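Local coordinates for integron cassette protein Vpc_cass2 (Vibrio paracholerae, PDB 3JRT) that is of unknown function, but is an all-helical protein encoded by a mobile integron gene cassette and assembles from two chains, at residues A[121-126]-A[145-150]; A[37-42]-A[179-184]. All coordinates share one frame; numbering follows the deposited sequence.

In the fold
Contacts 1 and 2 both join helix pairs that run in roughly opposite directions, more closely antiparallel in contact 2, and they lie on opposite sides of the centre of this all-helical chain, with their own centres about 21 Å apart. Contact 1 ties helix 118-128 to helix 140-151, neighbours in sequence, and as a whole is nested inside the much longer excursion closed by contact 2. Contact 2 brings helix 177-188, near the C-terminus, back against helix 27-53, the first of the chain. Both are largely buried, yet their chemistry differs: contact 1 sets a leucine beside a three-residue charge network reaching the surface, whereas contact 2 is wholly apolar across the interface and centres on one isoleucine.

Contact 1: A[121-126]-A[145-150]; sequences KKLRNH and EEIIKM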
loop_
_atom_site.group_PDB
_atom_site.type_symbol
_atom_site.label_atom_id
_atom_site.label_comp_id
_atom_site.label_asym_id
_atom_site.label_seq_id
_atom_site.Cartn_x
_atom_site.Cartn_y
_atom_site.Cartn_z
ATOM N N LYS A 121 -14.043 -0.454 -0.549
ATOM C CA LYS A 121 -13.982 0.967 -0.856
ATOM C C LYS A 121 -13.704 1.759 0.410
ATOM O O LYS A 121 -12.878 2.672 0.407
ATOM C CB LYS A 121 -15.295 1.416 -1.494
ATOM C CG LYS A 121 -15.223 2.687 -2.308
ATOM C CD LYS A 121 -16.583 2.972 -2.962
ATOM C CE LYS A 121 -16.505 4.083 -3.999
ATOM N NZ LYS A 121 -17.758 4.179 -4.801
ATOM N N LYS A 122 -14.380 1.406 1.497
ATOM C CA LYS A 122 -14.174 2.086 2.776
ATOM C C LYS A 122 -12.712 2.031 3.209
ATOM O O LYS A 122 -12.139 3.035 3.614
ATOM C CB LYS A 122 -15.048 1.478 3.870
ATOM C CG LYS A 122 -16.535 1.645 3.673
ATOM C CD LYS A 122 -17.293 1.318 4.981
ATOM C CE LYS A 122 -18.761 1.055 4.717
ATOM N NZ LYS A 122 -19.539 0.776 5.977
ATOM N N LEU A 123 -12.110 0.850 3.136
ATOM C CA LEU A 123 -10.702 0.707 3.502
ATOM C C LEU A 123 -9.786 1.478 2.549
ATOM O O LEU A 123 -8.880 2.194 2.985
ATOM C CB LEU A 123 -10.312 -0.780 3.591
ATOM C CG LEU A 123 -10.921 -1.491 4.812
ATOM C CD1 LEU A 123 -11.062 -2.999 4.618
ATOM C CD2 LEU A 123 -10.089 -1.202 6.045
ATOM N N ARG A 124 -10.028 1.346 1.250
ATOM C CA ARG A 124 -9.245 2.083 0.266
ATOM C C ARG A 124 -9.248 3.577 0.592
ATOM O O ARG A 124 -8.189 4.225 0.724
ATOM C CB ARG A 124 -9.798 1.848 -1.144
ATOM C CG ARG A 124 -8.830 2.251 -2.286
ATOM C CD ARG A 124 -8.805 3.755 -2.500
ATOM N NE ARG A 124 -10.143 4.282 -2.770
ATOM C CZ ARG A 124 -10.713 4.291 -3.974
ATOM N NH1 ARG A 124 -10.065 3.794 -5.023
ATOM N NH2 ARG A 124 -11.933 4.789 -4.137
ATOM N N ASN A 125 -10.454 4.115 0.726
ATOM C CA ASN A 125 -10.647 5.536 0.985
ATOM C C ASN A 125 -9.901 6.048 2.206
ATOM O O ASN A 125 -9.276 7.110 2.162
ATOM C CB ASN A 125 -12.135 5.848 1.092
ATOM C CG ASN A 125 -12.813 5.830 -0.255
ATOM O OD1 ASN A 125 -12.142 5.895 -1.288
ATOM N ND2 ASN A 125 -14.148 5.746 -0.263
ATOM N N HIS A 126 -9.957 5.286 3.291
ATOM C CA HIS A 126 -9.268 5.677 4.507
ATOM C C HIS A 126 -7.773 5.690 4.286
ATOM O O HIS A 126 -7.085 6.656 4.619
ATOM C CB HIS A 126 -9.596 4.705 5.627
ATOM C CG HIS A 126 -8.593 4.701 6.737
ATOM N ND1 HIS A 126 -8.517 5.708 7.675
ATOM C CD2 HIS A 126 -7.636 3.801 7.069
ATOM C CE1 HIS A 126 -7.551 5.432 8.535
ATOM N NE2 HIS A 126 -7.010 4.276 8.197
ATOM N N GLU A 145 -12.707 -3.775 12.207
ATOM C CA GLU A 145 -14.041 -4.236 11.853
ATOM C C GLU A 145 -14.198 -4.368 10.345
ATOM O O GLU A 145 -14.718 -5.368 9.860
ATOM C CB GLU A 145 -15.111 -3.297 12.396
ATOM C CG GLU A 145 -15.375 -3.452 13.873
ATOM C CD GLU A 145 -16.710 -2.874 14.275
ATOM O OE1 GLU A 145 -17.252 -2.031 13.523
ATOM O OE2 GLU A 145 -17.224 -3.274 15.340
ATOM N N GLU A 146 -13.753 -3.356 9.604
ATOM C CA GLU A 146 -13.948 -3.353 8.156
ATOM C C GLU A 146 -13.231 -4.520 7.507
ATOM O O GLU A 146 -13.691 -5.071 6.512
ATOM C CB GLU A 146 -13.504 -2.034 7.526
ATOM C CG GLU A 146 -14.454 -0.882 7.799
ATOM C CD GLU A 146 -15.899 -1.198 7.424
ATOM O OE1 GLU A 146 -16.129 -1.834 6.371
ATOM O OE2 GLU A 146 -16.806 -0.801 8.187
ATOM N N ILE A 147 -12.108 -4.904 8.089
ATOM C CA ILE A 147 -11.333 -6.007 7.555
ATOM C C ILE A 147 -12.059 -7.337 7.731
ATOM O O ILE A 147 -11.991 -8.214 6.869
ATOM C CB ILE A 147 -9.938 -6.065 8.188
ATOM C CG1 ILE A 147 -9.093 -4.896 7.671
ATOM C CG2 ILE A 147 -9.260 -7.375 7.842
ATOM C CD1 ILE A 147 -7.688 -4.848 8.253
ATOM N N ILE A 148 -12.763 -7.475 8.847
ATOM C CA ILE A 148 -13.569 -8.659 9.108
ATOM C C ILE A 148 -14.769 -8.697 8.138
ATOM O O ILE A 148 -15.079 -9.736 7.558
ATOM C CB ILE A 148 -14.000 -8.690 10.580
ATOM C CG1 ILE A 148 -12.754 -8.841 11.471
ATOM C CG2 ILE A 148 -15.071 -9.795 10.847
ATOM C CD1 ILE A 148 -13.062 -8.886 12.958
ATOM N N LYS A 149 -15.425 -7.563 7.938
ATOM C CA LYS A 149 -16.503 -7.488 6.957
ATOM C C LYS A 149 -16.020 -7.878 5.557
ATOM O O LYS A 149 -16.712 -8.544 4.801
ATOM C CB LYS A 149 -17.107 -6.078 6.922
ATOM C CG LYS A 149 -17.962 -5.746 8.173
ATOM C CD LYS A 149 -18.472 -4.315 8.116
ATOM C CE LYS A 149 -19.093 -3.899 9.417
ATOM N NZ LYS A 149 -19.565 -2.497 9.326
HETATM N N MSE A 150 -14.823 -7.454 5.211
HETATM C CA MSE A 150 -14.336 -7.691 3.869
HETATM C C MSE A 150 -14.190 -9.195 3.651
HETATM O O MSE A 150 -14.579 -9.731 2.611
HETATM C CB MSE A 150 -13.004 -6.978 3.677
HETATM C CG MSE A 150 -12.537 -6.914 2.237
HETATM SE SE MSE A 150 -10.686 -6.294 2.083
HETATM C CE MSE A 150 -10.459 -6.521 0.160
#
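A helical hairpin sets Leu123, on helix 118-128, against Glu146, Ile147 and Met150 of helix 140-151. The axes of the two short segments run in broadly opposite directions, at 143°, and approach to 10.1 Å. Leu123 lies over the aliphatic start of Glu146: CG of Leu123 is 3.8 Å from CB of Glu146, and CD2 of Leu123 sits against the same CB. The other methyl of Leu123, CD1, reaches CG1 of Ile147 at 4.1 Å and the SE of Met150, a selenomethionine, at 4.2 Å. Met150 also packs on Ile78 and Val79, carrying this apolar patch on to helix 64-91.

Beyond its CB, Glu146 folds back at chi2 (-53°) and brings its carboxylate to the lysines. The extended chain of Lys122 crosses it at about a right angle, with CD of Lys122 3.6 Å from OE1 of Glu146. A long salt bridge of 3.9 Å joins NZ of Lys122 to OE2 of Glu146. From its own helix, Lys149 NZ gives OE2 of Glu146 a weak bond of 3.4 Å, so one oxygen serves both lysines. Their like charges lie near each other and would probably be eased by the carboxylate between them. OE1 is buried without a polar partner, which suggests that Glu146 relies on loose electrostatics rather than on a tight set of hydrogen bonds.

Contact 2: A[37-42]-A[179-184]; sequences GLIGDL and GVIELL
An antiparallel helix pair joins the first and last helices of this all-helical fold: helix 177-188, near the C-terminus, lies along helix 27-53, with the axes of the two short segments at 158° and 9.3 Å apart. Ile181 carries the contact, its two branches meeting different residues of the facing helix. The CG2 methyl of Ile181 comes within 3.5 Å of CG1 of Ile39, and these two side chains run past each other in opposite directions. The other branch ends in CD1 of Ile181, which lies 4.0 Å from CB of Leu38 and 3.8 Å from CD1 of Leu42. Leu38 and Leu42, one helical turn apart, both meet Ile181 at about a right angle. In Ile181, CG2 is anti to the backbone N, while CG1 stands beside that N (chi1 -71°); this splits the branches between Ile39 and the two leucines.

Ile39 then continues over the next residue of the partner helix. The CB of Ile39 leaves its helix off to one side of the interface, but CG1 and CD1 extend across it, and Glu182 receives the terminal methyl on its backbone and CB. The polar end of Glu182 has another role, its OE2 forming a salt bridge with Lys173.

Helix 64-91 covers part of the contact, Tyr85 touching Ile181 and Asn81 touching Leu38 and Leu42. Asp41 OD1 makes a salt bridge with Arg72 NH2 of the second subunit, so helix 27-53 serves both the fold and the dimer. Back across the interface, CD1 of Ile39 rests 3.7 Å from CA of Glu182.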
loop_
_atom_site.group_PDB
_atom_site.type_symbol
_atom_site.label_atom_id
_atom_site.label_comp_id
_atom_site.label_asym_id
_atom_site.label_seq_id
_atom_site.Cartn_x
_atom_site.Cartn_y
_atom_site.Cartn_z
ATOM N N GLY A 37 0.053 -4.767 -13.985
ATOM C CA GLY A 37 0.339 -4.316 -12.643
ATOM C C GLY A 37 -0.626 -4.925 -11.639
ATOM O O GLY A 37 -0.214 -5.364 -10.570
ATOM N N LEU A 38 -1.911 -4.939 -11.986
ATOM C CA LEU A 38 -2.950 -5.521 -11.132
ATOM C C LEU A 38 -2.658 -6.976 -10.811
ATOM O O LEU A 38 -2.758 -7.377 -9.658
ATOM C CB LEU A 38 -4.323 -5.429 -11.788
ATOM C CG LEU A 38 -4.958 -4.045 -11.843
ATOM C CD1 LEU A 38 -6.241 -4.051 -12.692
ATOM C CD2 LEU A 38 -5.236 -3.608 -10.437
ATOM N N ILE A 39 -2.306 -7.757 -11.830
ATOM C CA ILE A 39 -1.993 -9.177 -11.650
ATOM C C ILE A 39 -0.854 -9.346 -10.642
ATOM O O ILE A 39 -0.931 -10.165 -9.726
ATOM C CB ILE A 39 -1.601 -9.851 -12.983
ATOM C CG1 ILE A 39 -2.816 -10.039 -13.886
ATOM C CG2 ILE A 39 -0.893 -11.198 -12.760
ATOM C CD1 ILE A 39 -2.445 -10.253 -15.361
ATOM N N GLY A 40 0.197 -8.562 -10.809
ATOM C CA GLY A 40 1.369 -8.697 -9.960
ATOM C C GLY A 40 1.161 -8.200 -8.545
ATOM O O GLY A 40 1.612 -8.842 -7.596
ATOM N N ASP A 41 0.487 -7.056 -8.401
ATOM C CA ASP A 41 0.266 -6.478 -7.077
ATOM C C ASP A 41 -0.739 -7.290 -6.243
ATOM O O ASP A 41 -0.530 -7.490 -5.060
ATOM C CB ASP A 41 -0.125 -4.999 -7.164
ATOM C CG ASP A 41 0.972 -4.135 -7.820
ATOM O OD1 ASP A 41 2.145 -4.560 -7.830
ATOM O OD2 ASP A 41 0.671 -3.032 -8.324
ATOM N N LEU A 42 -1.809 -7.770 -6.864
ATOM C CA LEU A 42 -2.787 -8.581 -6.148
ATOM C C LEU A 42 -2.153 -9.918 -5.776
ATOM O O LEU A 42 -2.335 -10.407 -4.683
ATOM C CB LEU A 42 -4.043 -8.804 -6.985
ATOM C CG LEU A 42 -4.993 -7.619 -7.159
ATOM C CD1 LEU A 42 -5.957 -7.870 -8.330
ATOM C CD2 LEU A 42 -5.761 -7.317 -5.875
ATOM N N GLY A 179 -7.047 -14.432 -12.136
ATOM C CA GLY A 179 -7.199 -15.242 -13.334
ATOM C C GLY A 179 -8.011 -14.513 -14.388
ATOM O O GLY A 179 -7.685 -14.548 -15.574
ATOM N N VAL A 180 -9.063 -13.836 -13.944
ATOM C CA VAL A 180 -9.900 -13.052 -14.834
ATOM C C VAL A 180 -9.115 -11.881 -15.393
ATOM O O VAL A 180 -9.248 -11.537 -16.563
ATOM C CB VAL A 180 -11.178 -12.560 -14.116
ATOM C CG1 VAL A 180 -11.828 -11.434 -14.878
ATOM C CG2 VAL A 180 -12.158 -13.723 -13.935
ATOM N N ILE A 181 -8.277 -11.275 -14.563
ATOM C CA ILE A 181 -7.541 -10.115 -15.013
ATOM C C ILE A 181 -6.499 -10.568 -16.022
ATOM O O ILE A 181 -6.177 -9.835 -16.951
ATOM C CB ILE A 181 -6.887 -9.345 -13.851
ATOM C CG1 ILE A 181 -7.956 -8.624 -13.023
ATOM C CG2 ILE A 181 -5.852 -8.334 -14.388
ATOM C CD1 ILE A 181 -7.415 -7.958 -11.806
ATOM N N GLU A 182 -5.992 -11.788 -15.833
ATOM C CA GLU A 182 -5.069 -12.415 -16.771
ATOM C C GLU A 182 -5.768 -12.801 -18.086
ATOM O O GLU A 182 -5.175 -12.734 -19.163
ATOM C CB GLU A 182 -4.434 -13.643 -16.121
ATOM C CG GLU A 182 -3.375 -14.318 -16.963
ATOM C CD GLU A 182 -2.506 -15.263 -16.155
ATOM O OE1 GLU A 182 -2.755 -15.405 -14.938
ATOM O OE2 GLU A 182 -1.575 -15.862 -16.738
ATOM N N LEU A 183 -7.034 -13.203 -17.989
ATOM C CA LEU A 183 -7.843 -13.505 -19.164
ATOM C C LEU A 183 -7.907 -12.298 -20.082
ATOM O O LEU A 183 -7.838 -12.429 -21.312
ATOM C CB LEU A 183 -9.262 -13.877 -18.745
ATOM C CG LEU A 183 -9.787 -15.245 -19.160
ATOM C CD1 LEU A 183 -8.800 -16.333 -18.784
ATOM C CD2 LEU A 183 -11.149 -15.493 -18.524
ATOM N N LEU A 184 -8.051 -11.121 -19.477
ATOM C CA LEU A 184 -8.140 -9.872 -20.230
ATOM C C LEU A 184 -6.770 -9.451 -20.748
ATOM O O LEU A 184 -6.618 -9.147 -21.928
ATOM C CB LEU A 184 -8.737 -8.755 -19.374
ATOM C CG LEU A 184 -10.018 -9.107 -18.623
ATOM C CD1 LEU A 184 -10.531 -7.906 -17.866
ATOM C CD2 LEU A 184 -11.067 -9.596 -19.584
#